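Local coordinates for protein monomethylamine methyltransferase MtmB1 (PDB 1NTH) that catalyses the transfer of the methyl group of monomethylamine to the corrinoid cofactor of its partner protein MtmC, a step of methanogenesis, at residues 227-232 against 255-260; 100-105 against 327-332; 307-312 against 411-416; 334-339 against 347-352. One frame throughout, in Å; residues are numbered along the deposited sequence.

In the fold
The four contacts belong to one TIM barrel. Contact 1 pairs two neighbouring barrel strands, 227-231 and 255-259, and is nested along the chain inside the long loop closed by contact 2. Contact 2 sets hairpin strand 101-104 beside the start of strand 330-333, and its F102 and L104 pack on I255 and S227 of contact 1, the centres lying about 12 Å apart. Contacts 3 and 4, with centres about 9 Å apart, lie across the chain's centre from contact 2; there N307 meets E348 and Y412 packs on A351. Strand 330-333 runs between the two groups, from contact 2 into the loop of contact 4, so that this one barrel strand links contact 2 to contact 4.

Contact 1: residues 227-232 against 255-260; sequences SHEVSQ and IIMDEQ
The amide of Q232 overlaps the carboxylate of D258, the two side chains crossing at about a right angle with their flat groups turned 55° apart. NE2 of Q232 donates to OD2 of D258 at 2.7 Å, with the acceptor in the amide plane and met on the syn side of the carboxylate. D258 is gripped further by H294 at OD2 and by S289 at OD1, while N284 holds OE1 of Q232, so these buried polar ends all find partners. On the same face, V230 places CG1 between its backbone N and carbonyl carbon (chi1 60°), which lays this methyl against CA of D258 at 3.5 Å. The imidazole of H228 brings its CD2 edge to I255 O at 3.2 Å, and its NE2 bonds to T223 O.

Beneath the side chains the backbones pair as parallel strands. H228 N donates to I255 O, and H228 O takes the N-H of M257 at 2.7 Å. V230 repeats the pattern between M257 and E259, its N reaching M257 O at 3.0 Å, and Q232 N closes the run on E259 O at 2.8 Å. The strand axes cross at -35°, the strong twist of a barrel wall. E229 lies on the other face with M257 and E259; its carboxylate bonds to the pyrrolysine at position 202, although E229 has two modelled conformers.

Helix 240-251 links the strands in a beta-alpha-beta crossover and covers V230 and I256, helix 271-288 packs on D258 and Q232, and strand 293-300 continues the sheet beyond 255-259.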
loop_
_atom_site.group_PDB
_atom_site.type_symbol
_atom_site.label_atom_id
_atom_site.label_comp_id
_atom_site.label_asym_id
_atom_site.label_seq_id
_atom_site.Cartn_x
_atom_site.Cartn_y
_atom_site.Cartn_z
ATOM N N SER A 227 -5.685 19.207 1.872
ATOM C CA SER A 227 -5.822 20.186 2.951
ATOM C C SER A 227 -7.138 19.936 3.681
ATOM O O SER A 227 -8.198 19.905 3.058
ATOM C CB SER A 227 -5.806 21.614 2.399
ATOM O OG SER A 227 -4.521 21.964 1.908
ATOM N N HIS A 228 -7.054 19.767 5.000
ATOM C CA HIS A 228 -8.216 19.497 5.845
ATOM C C HIS A 228 -8.644 20.754 6.568
ATOM O O HIS A 228 -7.912 21.315 7.377
ATOM C CB HIS A 228 -7.873 18.386 6.829
ATOM C CG HIS A 228 -7.553 17.096 6.152
ATOM N ND1 HIS A 228 -8.341 15.974 6.267
ATOM C CD2 HIS A 228 -6.570 16.780 5.276
ATOM C CE1 HIS A 228 -7.861 15.021 5.486
ATOM N NE2 HIS A 228 -6.787 15.486 4.875
ATOM N N GLU A 229 -9.865 21.170 6.272
ATOM C CA GLU A 229 -10.412 22.404 6.792
ATOM C C GLU A 229 -11.029 22.405 8.180
ATOM O O GLU A 229 -11.812 21.526 8.538
ATOM C CB GLU A 229 -11.444 22.903 5.786
ATOM C CG GLU A 229 -12.134 24.194 6.137
ATOM C CD GLU A 229 -13.224 24.498 5.136
ATOM O OE1 GLU A 229 -14.414 24.302 5.470
ATOM O OE2 GLU A 229 -12.883 24.910 4.006
ATOM N N VAL A 230 -10.649 23.411 8.962
ATOM C CA VAL A 230 -11.217 23.625 10.288
ATOM C C VAL A 230 -11.503 25.129 10.298
ATOM O O VAL A 230 -10.645 25.933 9.934
ATOM C CB VAL A 230 -10.250 23.233 11.426
ATOM C CG1 VAL A 230 -8.987 24.050 11.364
ATOM C CG2 VAL A 230 -10.954 23.421 12.767
ATOM N N SER A 231 -12.713 25.505 10.694
ATOM C CA SER A 231 -13.105 26.910 10.666
ATOM C C SER A 231 -13.200 27.629 12.004
ATOM O O SER A 231 -13.879 27.167 12.921
ATOM C CB SER A 231 -14.452 27.047 9.952
ATOM O OG SER A 231 -14.422 26.447 8.667
ATOM N N GLN A 232 -12.517 28.764 12.106
ATOM C CA GLN A 232 -12.588 29.576 13.317
ATOM C C GLN A 232 -13.845 30.421 13.158
ATOM O O GLN A 232 -14.311 30.642 12.041
ATOM C CB GLN A 232 -11.386 30.510 13.434
ATOM C CG GLN A 232 -10.056 29.831 13.707
ATOM C CD GLN A 232 -8.973 30.836 14.057
ATOM O OE1 GLN A 232 -9.130 31.625 14.990
ATOM N NE2 GLN A 232 -7.870 30.813 13.313
ATOM N N ILE A 255 -2.716 17.155 6.538
ATOM C CA ILE A 255 -2.289 18.542 6.382
ATOM C C ILE A 255 -3.513 19.329 6.841
ATOM O O ILE A 255 -4.622 19.098 6.351
ATOM C CB ILE A 255 -1.985 18.877 4.903
ATOM C CG1 ILE A 255 -0.696 18.178 4.462
ATOM C CG2 ILE A 255 -1.876 20.390 4.724
ATOM C CD1 ILE A 255 0.531 18.591 5.240
ATOM N N ILE A 256 -3.315 20.245 7.783
ATOM C CA ILE A 256 -4.424 21.024 8.327
ATOM C C ILE A 256 -4.478 22.466 7.846
ATOM O O ILE A 256 -3.488 23.197 7.921
ATOM C CB ILE A 256 -4.370 21.037 9.876
ATOM C CG1 ILE A 256 -4.555 19.615 10.413
ATOM C CG2 ILE A 256 -5.445 21.967 10.436
ATOM C CD1 ILE A 256 -4.391 19.501 11.918
ATOM N N MET A 257 -5.643 22.864 7.341
ATOM C CA MET A 257 -5.853 24.235 6.898
ATOM C C MET A 257 -6.869 24.876 7.835
ATOM O O MET A 257 -8.047 24.520 7.822
ATOM C CB MET A 257 -6.391 24.297 5.466
ATOM C CG MET A 257 -6.606 25.740 4.989
ATOM S SD MET A 257 -7.826 25.911 3.671
ATOM C CE MET A 257 -9.346 25.835 4.637
ATOM N N ASP A 258 -6.397 25.796 8.666
ATOM C CA ASP A 258 -7.271 26.518 9.581
ATOM C C ASP A 258 -7.719 27.753 8.809
ATOM O O ASP A 258 -6.922 28.359 8.095
ATOM C CB ASP A 258 -6.487 26.927 10.829
ATOM C CG ASP A 258 -7.213 27.963 11.669
ATOM O OD1 ASP A 258 -7.800 27.591 12.707
ATOM O OD2 ASP A 258 -7.194 29.149 11.281
ATOM N N GLU A 259 -8.990 28.120 8.920
ATOM C CA GLU A 259 -9.468 29.299 8.213
ATOM C C GLU A 259 -10.227 30.243 9.133
ATOM O O GLU A 259 -10.816 29.819 10.124
ATOM C CB GLU A 259 -10.381 28.901 7.051
ATOM C CG GLU A 259 -11.699 28.283 7.470
ATOM C CD GLU A 259 -12.615 28.023 6.292
ATOM O OE1 GLU A 259 -13.776 27.623 6.515
ATOM O OE2 GLU A 259 -12.170 28.219 5.141
ATOM N N GLN A 260 -10.180 31.529 8.807
ATOM C CA GLN A 260 -10.911 32.537 9.566
ATOM C C GLN A 260 -11.199 33.656 8.582
ATOM O O GLN A 260 -10.345 34.023 7.770
ATOM C CB GLN A 260 -10.099 33.054 10.758
ATOM C CG GLN A 260 -10.978 33.595 11.898
ATOM C CD GLN A 260 -11.336 35.065 11.744
ATOM O OE1 GLN A 260 -12.449 35.486 12.076
ATOM N NE2 GLN A 260 -10.387 35.858 11.265
#

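Contact 2: residues 100-105 against 327-332; sequences KEFVLG and DILSGN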
loop_
_atom_site.group_PDB
_atom_site.type_symbol
_atom_site.label_atom_id
_atom_site.label_comp_id
_atom_site.label_asym_id
_atom_site.label_seq_id
_atom_site.Cartn_x
_atom_site.Cartn_y
_atom_site.Cartn_z
ATOM N N LYS A 100 7.164 24.489 7.826
ATOM C CA LYS A 100 7.923 25.261 6.848
ATOM C C LYS A 100 7.430 25.117 5.417
ATOM O O LYS A 100 7.393 26.090 4.663
ATOM C CB LYS A 100 9.399 24.861 6.903
ATOM C CG LYS A 100 10.072 25.113 8.240
ATOM C CD LYS A 100 10.106 26.591 8.575
ATOM C CE LYS A 100 10.896 26.837 9.846
ATOM N NZ LYS A 100 10.945 28.277 10.214
ATOM N N GLU A 101 7.064 23.896 5.045
ATOM C CA GLU A 101 6.588 23.621 3.696
ATOM C C GLU A 101 5.876 22.279 3.701
ATOM O O GLU A 101 5.937 21.535 4.680
ATOM C CB GLU A 101 7.773 23.565 2.725
ATOM C CG GLU A 101 8.703 22.380 2.958
ATOM C CD GLU A 101 9.893 22.368 2.008
ATOM O OE1 GLU A 101 10.900 23.049 2.297
ATOM O OE2 GLU A 101 9.816 21.685 0.965
ATOM N N PHE A 102 5.185 21.973 2.612
ATOM C CA PHE A 102 4.496 20.697 2.503
ATOM C C PHE A 102 4.107 20.430 1.061
ATOM O O PHE A 102 4.198 21.314 0.208
ATOM C CB PHE A 102 3.261 20.646 3.423
ATOM C CG PHE A 102 2.250 21.731 3.170
ATOM C CD1 PHE A 102 1.303 21.602 2.162
ATOM C CD2 PHE A 102 2.245 22.885 3.949
ATOM C CE1 PHE A 102 0.359 22.608 1.933
ATOM C CE2 PHE A 102 1.309 23.895 3.730
ATOM C CZ PHE A 102 0.366 23.756 2.719
ATOM N N VAL A 103 3.700 19.195 0.796
ATOM C CA VAL A 103 3.298 18.783 -0.538
ATOM C C VAL A 103 1.808 18.466 -0.567
ATOM O O VAL A 103 1.278 17.844 0.356
ATOM C CB VAL A 103 4.077 17.520 -0.978
ATOM C CG1 VAL A 103 3.530 16.994 -2.298
ATOM C CG2 VAL A 103 5.557 17.848 -1.111
ATOM N N LEU A 104 1.134 18.916 -1.621
ATOM C CA LEU A 104 -0.290 18.646 -1.798
ATOM C C LEU A 104 -0.430 17.775 -3.039
ATOM O O LEU A 104 0.286 17.970 -4.022
ATOM C CB LEU A 104 -1.079 19.946 -1.994
ATOM C CG LEU A 104 -1.155 20.875 -0.781
ATOM C CD1 LEU A 104 -1.866 22.164 -1.170
ATOM C CD2 LEU A 104 -1.902 20.168 0.355
ATOM N N GLY A 105 -1.342 16.812 -2.991
ATOM C CA GLY A 105 -1.534 15.935 -4.131
ATOM C C GLY A 105 -0.521 14.807 -4.144
ATOM O O GLY A 105 0.307 14.690 -3.237
ATOM N N ASP A 327 6.971 32.571 9.727
ATOM C CA ASP A 327 7.124 31.639 8.623
ATOM C C ASP A 327 5.800 30.917 8.388
ATOM O O ASP A 327 5.753 29.873 7.742
ATOM C CB ASP A 327 8.235 30.638 8.940
ATOM C CG ASP A 327 9.615 31.265 8.866
ATOM O OD1 ASP A 327 10.534 30.763 9.541
ATOM O OD2 ASP A 327 9.782 32.254 8.120
ATOM N N ILE A 328 4.720 31.488 8.915
ATOM C CA ILE A 328 3.390 30.906 8.763
ATOM C C ILE A 328 2.952 30.899 7.301
ATOM O O ILE A 328 2.954 31.936 6.643
ATOM C CB ILE A 328 2.339 31.697 9.584
ATOM C CG1 ILE A 328 2.657 31.583 11.077
ATOM C CG2 ILE A 328 0.935 31.160 9.301
ATOM C CD1 ILE A 328 1.755 32.438 11.967
ATOM N N LEU A 329 2.577 29.727 6.797
ATOM C CA LEU A 329 2.115 29.604 5.416
ATOM C C LEU A 329 0.641 30.001 5.385
ATOM O O LEU A 329 -0.123 29.615 6.270
ATOM C CB LEU A 329 2.292 28.163 4.926
ATOM C CG LEU A 329 3.749 27.684 4.888
ATOM C CD1 LEU A 329 3.787 26.173 4.641
ATOM C CD2 LEU A 329 4.510 28.436 3.805
ATOM N N SER A 330 0.236 30.765 4.375
ATOM C CA SER A 330 -1.155 31.208 4.317
ATOM C C SER A 330 -1.746 31.348 2.922
ATOM O O SER A 330 -1.050 31.268 1.912
ATOM C CB SER A 330 -1.291 32.551 5.033
ATOM O OG SER A 330 -0.717 33.583 4.251
ATOM N N GLY A 331 -3.053 31.566 2.885
ATOM C CA GLY A 331 -3.734 31.737 1.620
ATOM C C GLY A 331 -4.911 32.663 1.833
ATOM O O GLY A 331 -5.174 33.079 2.964
ATOM N N ASN A 332 -5.609 33.001 0.757
ATOM C CA ASN A 332 -6.784 33.861 0.860
ATOM C C ASN A 332 -7.874 33.270 -0.027
ATOM O O ASN A 332 -7.579 32.654 -1.056
ATOM C CB ASN A 332 -6.448 35.295 0.434
ATOM C CG ASN A 332 -7.446 36.312 0.982
ATOM O OD1 ASN A 332 -8.326 35.965 1.773
ATOM N ND2 ASN A 332 -7.308 37.566 0.569
HETATM O O HOH W 1 7.518 28.730 5.968
#
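K100 and D327 supply the charged part of this contact. In one of the two conformers modelled for this lysine, NZ forms a salt bridge with OD1 of D327 at 2.6 Å, meeting that oxygen on its anti side and 25° out of the carboxylate plane. The chain bends at chi2 (-63°) and then runs straight, which swings the ammonium back towards the aspartate although CB sets out in the other direction. OD2 of the same carboxylate pairs with K115. A leucine in place of D327 would probably leave K100 and K115 without the negative charge they share at this partly exposed spot.

Water carries the second link. One molecule donates to the backbone oxygens of both residues, 2.9 Å from K100 O and 2.8 Å from D327 O, and so bridges the two main chains.

In the fold, strand 101-104 is half of a hairpin with strand 111-114, and L329 sits where the chain enters barrel strand 330-333. F102 and L104 pack on the starts of neighbouring barrel strands, so the hairpin appears to lie across the N-terminal end of the barrel.

The apolar part is carried by L329. Its CD1 methyl reaches CE2 of F102 at 3.5 Å, approaching the ring obliquely, and also lies 3.6 Å from K100 O and 3.9 Å from CA of E101. The side chains of F102 and L329 run alongside one another, pointing opposite ways, and both pack on W293. E101 turns away from this cluster, and its carboxylate makes a salt bridge with R114 of a second subunit.

Contact 3: residues 307-312 against 411-416; sequences NTRETL and LYEKNY
N307 and T308 lead into helix 309-325, with T308 at the N-cap, and face a type I turn from Y412 to N415; the CA atoms of T308 and E413 come within 6.8 Å. OH of Y412 donates to N307 O at 2.7 Å, the hydroxyl oxygen lying in the plane of that carbonyl, and OH of Y412 also rests against CD1 of L312.

R309 grips E413 side-on. NE donates to OE1 at 3.1 Å and NH2 to OE2 at 2.9 Å, each acceptor near the guanidinium plane, while the carboxylate is turned 34° against it. The bend at chi3 (-65°) turns the guanidinium so that this edge faces the acid. Water 2 ties the pair to the backbone: it accepts from R309 N, donates to OE1 of E413 and hydrogen-bonds to OH of Y416. That hydroxyl also lies 3.3 Å from CA of T308, whose CG2 methyl approaches the ring obliquely.

NH1 of R309 has a second acid in D406 of helix 398-410. With two carboxylates bound, the guanidinium is fixed in its rotation, and its single positive charge probably offsets part of the negative charge of the two acids where this loop meets the helix start.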
loop_
_atom_site.group_PDB
_atom_site.type_symbol
_atom_site.label_atom_id
_atom_site.label_comp_id
_atom_site.label_asym_id
_atom_site.label_seq_id
_atom_site.Cartn_x
_atom_site.Cartn_y
_atom_site.Cartn_z
ATOM N N ASN A 307 -13.255 41.290 -1.993
ATOM C CA ASN A 307 -12.462 42.178 -2.830
ATOM C C ASN A 307 -12.856 43.654 -2.820
ATOM O O ASN A 307 -12.697 44.350 -3.824
ATOM C CB ASN A 307 -12.433 41.663 -4.272
ATOM C CG ASN A 307 -13.809 41.348 -4.809
ATOM O OD1 ASN A 307 -14.194 40.182 -4.919
ATOM N ND2 ASN A 307 -14.566 42.389 -5.143
ATOM N N THR A 308 -13.374 44.133 -1.696
ATOM C CA THR A 308 -13.712 45.547 -1.604
ATOM C C THR A 308 -12.400 46.221 -1.224
ATOM O O THR A 308 -11.451 45.552 -0.800
ATOM C CB THR A 308 -14.768 45.835 -0.511
ATOM O OG1 THR A 308 -14.211 45.564 0.780
ATOM C CG2 THR A 308 -16.010 44.982 -0.727
ATOM N N ARG A 309 -12.331 47.536 -1.381
ATOM C CA ARG A 309 -11.115 48.262 -1.048
ATOM C C ARG A 309 -10.654 47.957 0.376
ATOM O O ARG A 309 -9.470 47.712 0.613
ATOM C CB ARG A 309 -11.344 49.767 -1.219
ATOM C CG ARG A 309 -10.124 50.636 -0.941
ATOM C CD ARG A 309 -10.430 52.096 -1.282
ATOM N NE ARG A 309 -10.673 52.281 -2.711
ATOM C CZ ARG A 309 -9.723 52.525 -3.611
ATOM N NH1 ARG A 309 -8.454 52.622 -3.233
ATOM N NH2 ARG A 309 -10.039 52.662 -4.892
ATOM N N GLU A 310 -11.589 47.956 1.320
ATOM C CA GLU A 310 -11.253 47.698 2.713
ATOM C C GLU A 310 -10.743 46.287 2.990
ATOM O O GLU A 310 -9.734 46.118 3.674
ATOM C CB GLU A 310 -12.455 47.988 3.616
ATOM C CG GLU A 310 -12.924 49.437 3.558
ATOM C CD GLU A 310 -14.032 49.671 2.546
ATOM O OE1 GLU A 310 -14.222 48.832 1.638
ATOM O OE2 GLU A 310 -14.715 50.712 2.657
ATOM N N THR A 311 -11.433 45.281 2.462
ATOM C CA THR A 311 -11.033 43.895 2.688
ATOM C C THR A 311 -9.708 43.551 2.003
ATOM O O THR A 311 -8.942 42.726 2.504
ATOM C CB THR A 311 -12.138 42.908 2.238
ATOM O OG1 THR A 311 -12.477 43.144 0.870
ATOM C CG2 THR A 311 -13.385 43.084 3.101
ATOM N N LEU A 312 -9.434 44.174 0.861
ATOM C CA LEU A 312 -8.172 43.926 0.173
ATOM C C LEU A 312 -7.036 44.515 1.011
ATOM O O LEU A 312 -5.969 43.914 1.138
ATOM C CB LEU A 312 -8.185 44.546 -1.230
ATOM C CG LEU A 312 -9.110 43.864 -2.248
ATOM C CD1 LEU A 312 -9.122 44.654 -3.549
ATOM C CD2 LEU A 312 -8.634 42.428 -2.502
ATOM N N LEU A 411 -12.694 50.817 -10.648
ATOM C CA LEU A 411 -13.497 50.427 -11.799
ATOM C C LEU A 411 -14.781 49.684 -11.439
ATOM O O LEU A 411 -15.681 49.575 -12.271
ATOM C CB LEU A 411 -12.673 49.563 -12.761
ATOM C CG LEU A 411 -11.489 50.212 -13.483
ATOM C CD1 LEU A 411 -10.825 49.187 -14.389
ATOM C CD2 LEU A 411 -11.970 51.404 -14.295
ATOM N N TYR A 412 -14.882 49.177 -10.213
ATOM C CA TYR A 412 -16.081 48.441 -9.829
ATOM C C TYR A 412 -16.664 48.750 -8.451
ATOM O O TYR A 412 -17.802 48.378 -8.169
ATOM C CB TYR A 412 -15.820 46.924 -9.931
ATOM C CG TYR A 412 -14.765 46.382 -8.975
ATOM C CD1 TYR A 412 -14.989 46.350 -7.597
ATOM C CD2 TYR A 412 -13.544 45.900 -9.451
ATOM C CE1 TYR A 412 -14.024 45.852 -6.716
ATOM C CE2 TYR A 412 -12.572 45.400 -8.579
ATOM C CZ TYR A 412 -12.819 45.378 -7.215
ATOM O OH TYR A 412 -11.863 44.886 -6.351
ATOM N N GLU A 413 -15.910 49.436 -7.599
ATOM C CA GLU A 413 -16.385 49.708 -6.243
ATOM C C GLU A 413 -17.635 50.574 -6.103
ATOM O O GLU A 413 -18.160 50.732 -5.002
ATOM C CB GLU A 413 -15.249 50.284 -5.390
ATOM C CG GLU A 413 -14.877 51.727 -5.663
ATOM C CD GLU A 413 -13.667 52.156 -4.852
ATOM O OE1 GLU A 413 -13.489 51.631 -3.730
ATOM O OE2 GLU A 413 -12.899 53.022 -5.324
ATOM N N LYS A 414 -18.127 51.120 -7.207
ATOM C CA LYS A 414 -19.329 51.944 -7.154
ATOM C C LYS A 414 -20.527 51.167 -7.690
ATOM O O LYS A 414 -21.630 51.703 -7.798
ATOM C CB LYS A 414 -19.115 53.224 -7.968
ATOM C CG LYS A 414 -18.013 54.126 -7.444
ATOM C CD LYS A 414 -18.365 54.703 -6.084
ATOM C CE LYS A 414 -17.278 55.639 -5.588
ATOM N NZ LYS A 414 -17.609 56.208 -4.254
ATOM N N ASN A 415 -20.309 49.890 -7.997
ATOM C CA ASN A 415 -21.362 49.048 -8.554
ATOM C C ASN A 415 -21.698 47.806 -7.730
ATOM O O ASN A 415 -22.295 46.865 -8.251
ATOM C CB ASN A 415 -20.960 48.614 -9.964
ATOM C CG ASN A 415 -20.602 49.788 -10.853
ATOM O OD1 ASN A 415 -19.866 49.639 -11.829
ATOM N ND2 ASN A 415 -21.130 50.962 -10.528
ATOM N N TYR A 416 -21.329 47.797 -6.453
ATOM C CA TYR A 416 -21.607 46.640 -5.604
ATOM C C TYR A 416 -23.096 46.307 -5.545
ATOM O O TYR A 416 -23.485 45.146 -5.675
ATOM C CB TYR A 416 -21.076 46.882 -4.189
ATOM C CG TYR A 416 -19.566 46.943 -4.103
ATOM C CD1 TYR A 416 -18.936 47.874 -3.279
ATOM C CD2 TYR A 416 -18.765 46.074 -4.848
ATOM C CE1 TYR A 416 -17.546 47.946 -3.199
ATOM C CE2 TYR A 416 -17.372 46.137 -4.774
ATOM C CZ TYR A 416 -16.772 47.076 -3.950
ATOM O OH TYR A 416 -15.400 47.161 -3.882
HETATM O O HOH W 2 -14.437 49.216 -2.412
#

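Contact 4: residues 334-339 against 347-352; sequences YYPCAG and LEASAQ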
loop_
_atom_site.group_PDB
_atom_site.type_symbol
_atom_site.label_atom_id
_atom_site.label_comp_id
_atom_site.label_asym_id
_atom_site.label_seq_id
_atom_site.Cartn_x
_atom_site.Cartn_y
_atom_site.Cartn_z
ATOM N N TYR A 334 -11.618 33.671 -2.215
ATOM C CA TYR A 334 -12.296 34.612 -3.112
ATOM C C TYR A 334 -13.824 34.611 -3.169
ATOM O O TYR A 334 -14.433 33.614 -3.557
ATOM C CB TYR A 334 -11.767 34.382 -4.536
ATOM C CG TYR A 334 -10.299 34.700 -4.712
ATOM C CD1 TYR A 334 -9.326 34.103 -3.902
ATOM C CD2 TYR A 334 -9.885 35.640 -5.654
ATOM C CE1 TYR A 334 -7.981 34.447 -4.023
ATOM C CE2 TYR A 334 -8.549 35.988 -5.785
ATOM C CZ TYR A 334 -7.601 35.395 -4.963
ATOM O OH TYR A 334 -6.288 35.789 -5.057
ATOM N N TYR A 335 -14.425 35.749 -2.813
ATOM C CA TYR A 335 -15.879 35.941 -2.844
ATOM C C TYR A 335 -16.268 37.204 -3.611
ATOM O O TYR A 335 -16.489 38.253 -3.007
ATOM C CB TYR A 335 -16.457 36.030 -1.433
ATOM C CG TYR A 335 -16.650 34.701 -0.751
ATOM C CD1 TYR A 335 -15.651 34.152 0.053
ATOM C CD2 TYR A 335 -17.850 34.004 -0.881
ATOM C CE1 TYR A 335 -15.849 32.945 0.718
ATOM C CE2 TYR A 335 -18.057 32.798 -0.223
ATOM C CZ TYR A 335 -17.058 32.277 0.576
ATOM O OH TYR A 335 -17.286 31.106 1.260
ATOM N N PRO A 336 -16.347 37.126 -4.947
ATOM C CA PRO A 336 -16.726 38.308 -5.729
ATOM C C PRO A 336 -18.235 38.537 -5.622
ATOM O O PRO A 336 -18.988 37.608 -5.319
ATOM C CB PRO A 336 -16.334 37.929 -7.158
ATOM C CG PRO A 336 -15.303 36.842 -6.979
ATOM C CD PRO A 336 -15.849 36.055 -5.825
ATOM N N CYS A 337 -18.674 39.768 -5.873
ATOM C CA CYS A 337 -20.097 40.096 -5.828
ATOM C C CYS A 337 -20.795 39.596 -7.088
ATOM O O CYS A 337 -21.880 39.012 -7.026
ATOM C CB CYS A 337 -20.304 41.613 -5.741
ATOM S SG CYS A 337 -19.834 42.377 -4.185
ATOM N N ALA A 338 -20.162 39.836 -8.231
ATOM C CA ALA A 338 -20.715 39.452 -9.523
ATOM C C ALA A 338 -20.629 37.955 -9.809
ATOM O O ALA A 338 -19.780 37.250 -9.257
ATOM C CB ALA A 338 -20.019 40.235 -10.629
ATOM N N GLY A 339 -21.515 37.487 -10.683
ATOM C CA GLY A 339 -21.548 36.082 -11.044
ATOM C C GLY A 339 -20.697 35.762 -12.258
ATOM O O GLY A 339 -20.153 36.666 -12.894
ATOM N N LEU A 347 -12.861 41.055 -12.940
ATOM C CA LEU A 347 -12.077 42.175 -12.434
ATOM C C LEU A 347 -11.982 42.143 -10.912
ATOM O O LEU A 347 -10.951 42.503 -10.342
ATOM C CB LEU A 347 -12.682 43.509 -12.896
ATOM C CG LEU A 347 -12.605 43.784 -14.400
ATOM C CD1 LEU A 347 -13.274 45.118 -14.712
ATOM C CD2 LEU A 347 -11.152 43.803 -14.851
ATOM N N GLU A 348 -13.057 41.715 -10.256
ATOM C CA GLU A 348 -13.067 41.627 -8.798
ATOM C C GLU A 348 -12.041 40.590 -8.349
ATOM O O GLU A 348 -11.220 40.849 -7.467
ATOM C CB GLU A 348 -14.452 41.212 -8.294
ATOM C CG GLU A 348 -15.487 42.327 -8.239
ATOM C CD GLU A 348 -16.818 41.835 -7.693
ATOM O OE1 GLU A 348 -17.613 41.262 -8.469
ATOM O OE2 GLU A 348 -17.062 42.004 -6.478
ATOM N N ALA A 349 -12.093 39.414 -8.964
ATOM C CA ALA A 349 -11.165 38.345 -8.620
ATOM C C ALA A 349 -9.735 38.763 -8.950
ATOM O O ALA A 349 -8.800 38.420 -8.226
ATOM C CB ALA A 349 -11.529 37.072 -9.375
ATOM N N SER A 350 -9.567 39.502 -10.042
ATOM C CA SER A 350 -8.242 39.959 -10.448
ATOM C C SER A 350 -7.636 40.889 -9.403
ATOM O O SER A 350 -6.457 40.775 -9.068
ATOM C CB SER A 350 -8.313 40.677 -11.799
ATOM O OG SER A 350 -8.650 39.776 -12.835
ATOM N N ALA A 351 -8.439 41.818 -8.895
ATOM C CA ALA A 351 -7.947 42.746 -7.886
ATOM C C ALA A 351 -7.447 41.967 -6.674
ATOM O O ALA A 351 -6.409 42.301 -6.100
ATOM C CB ALA A 351 -9.053 43.715 -7.467
ATOM N N GLN A 352 -8.173 40.922 -6.288
ATOM C CA GLN A 352 -7.750 40.143 -5.134
ATOM C C GLN A 352 -6.507 39.312 -5.438
ATOM O O GLN A 352 -5.648 39.144 -4.576
ATOM C CB GLN A 352 -8.874 39.235 -4.638
ATOM C CG GLN A 352 -8.561 38.650 -3.274
ATOM C CD GLN A 352 -9.708 37.873 -2.683
ATOM O OE1 GLN A 352 -10.875 38.141 -2.979
ATOM N NE2 GLN A 352 -9.387 36.914 -1.819
#
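The loop that leaves barrel strand 330-333 folds back on helix 343-359, the next helix in the chain, and contact 4 is the clasp between them. E348 makes the polar half. Its chain, extended beyond CG, presents the carboxylate to two successive backbone N-H groups: OE2 accepts from C337 N at 2.8 Å and OE1 from A338 N at 2.9 Å, both bonds nearly straight at 170°. OE1 is met through its syn lone pair, whereas C337 N sits 30° out of the carboxylate plane. N307 adds a second donor to OE2, so the buried acid is held from several directions. P336 rests its CB against CB of E348 at 4.0 Å.

The other half is a stack. Y334 and Q352 cross obliquely with ring and amide planes only 7° apart, and NE2 of Q352 lies over the rim of one ring face, 3.5 Å from CD1 of Y334. CG of Q352 makes a CH-pi contact 4.0 Å from the ring centroid. A349 O meets the ring edge at CE2 of Y334, also 3.5 Å away, and CB of A349 packs beside CD2. The amide is pinned further by T306 at OE1 and Q333 O at NE2. Without the ring of Y334, as with an alanine here, the amide of Q352 is likely to lose its cover and a gap to open beside A349.

A helix carboxylate gathering the backbone N-H groups of the preceding loop thus fastens this beta-alpha loop, at the C-terminal end of a strand, the end where TIM barrels characteristically carry their active sites.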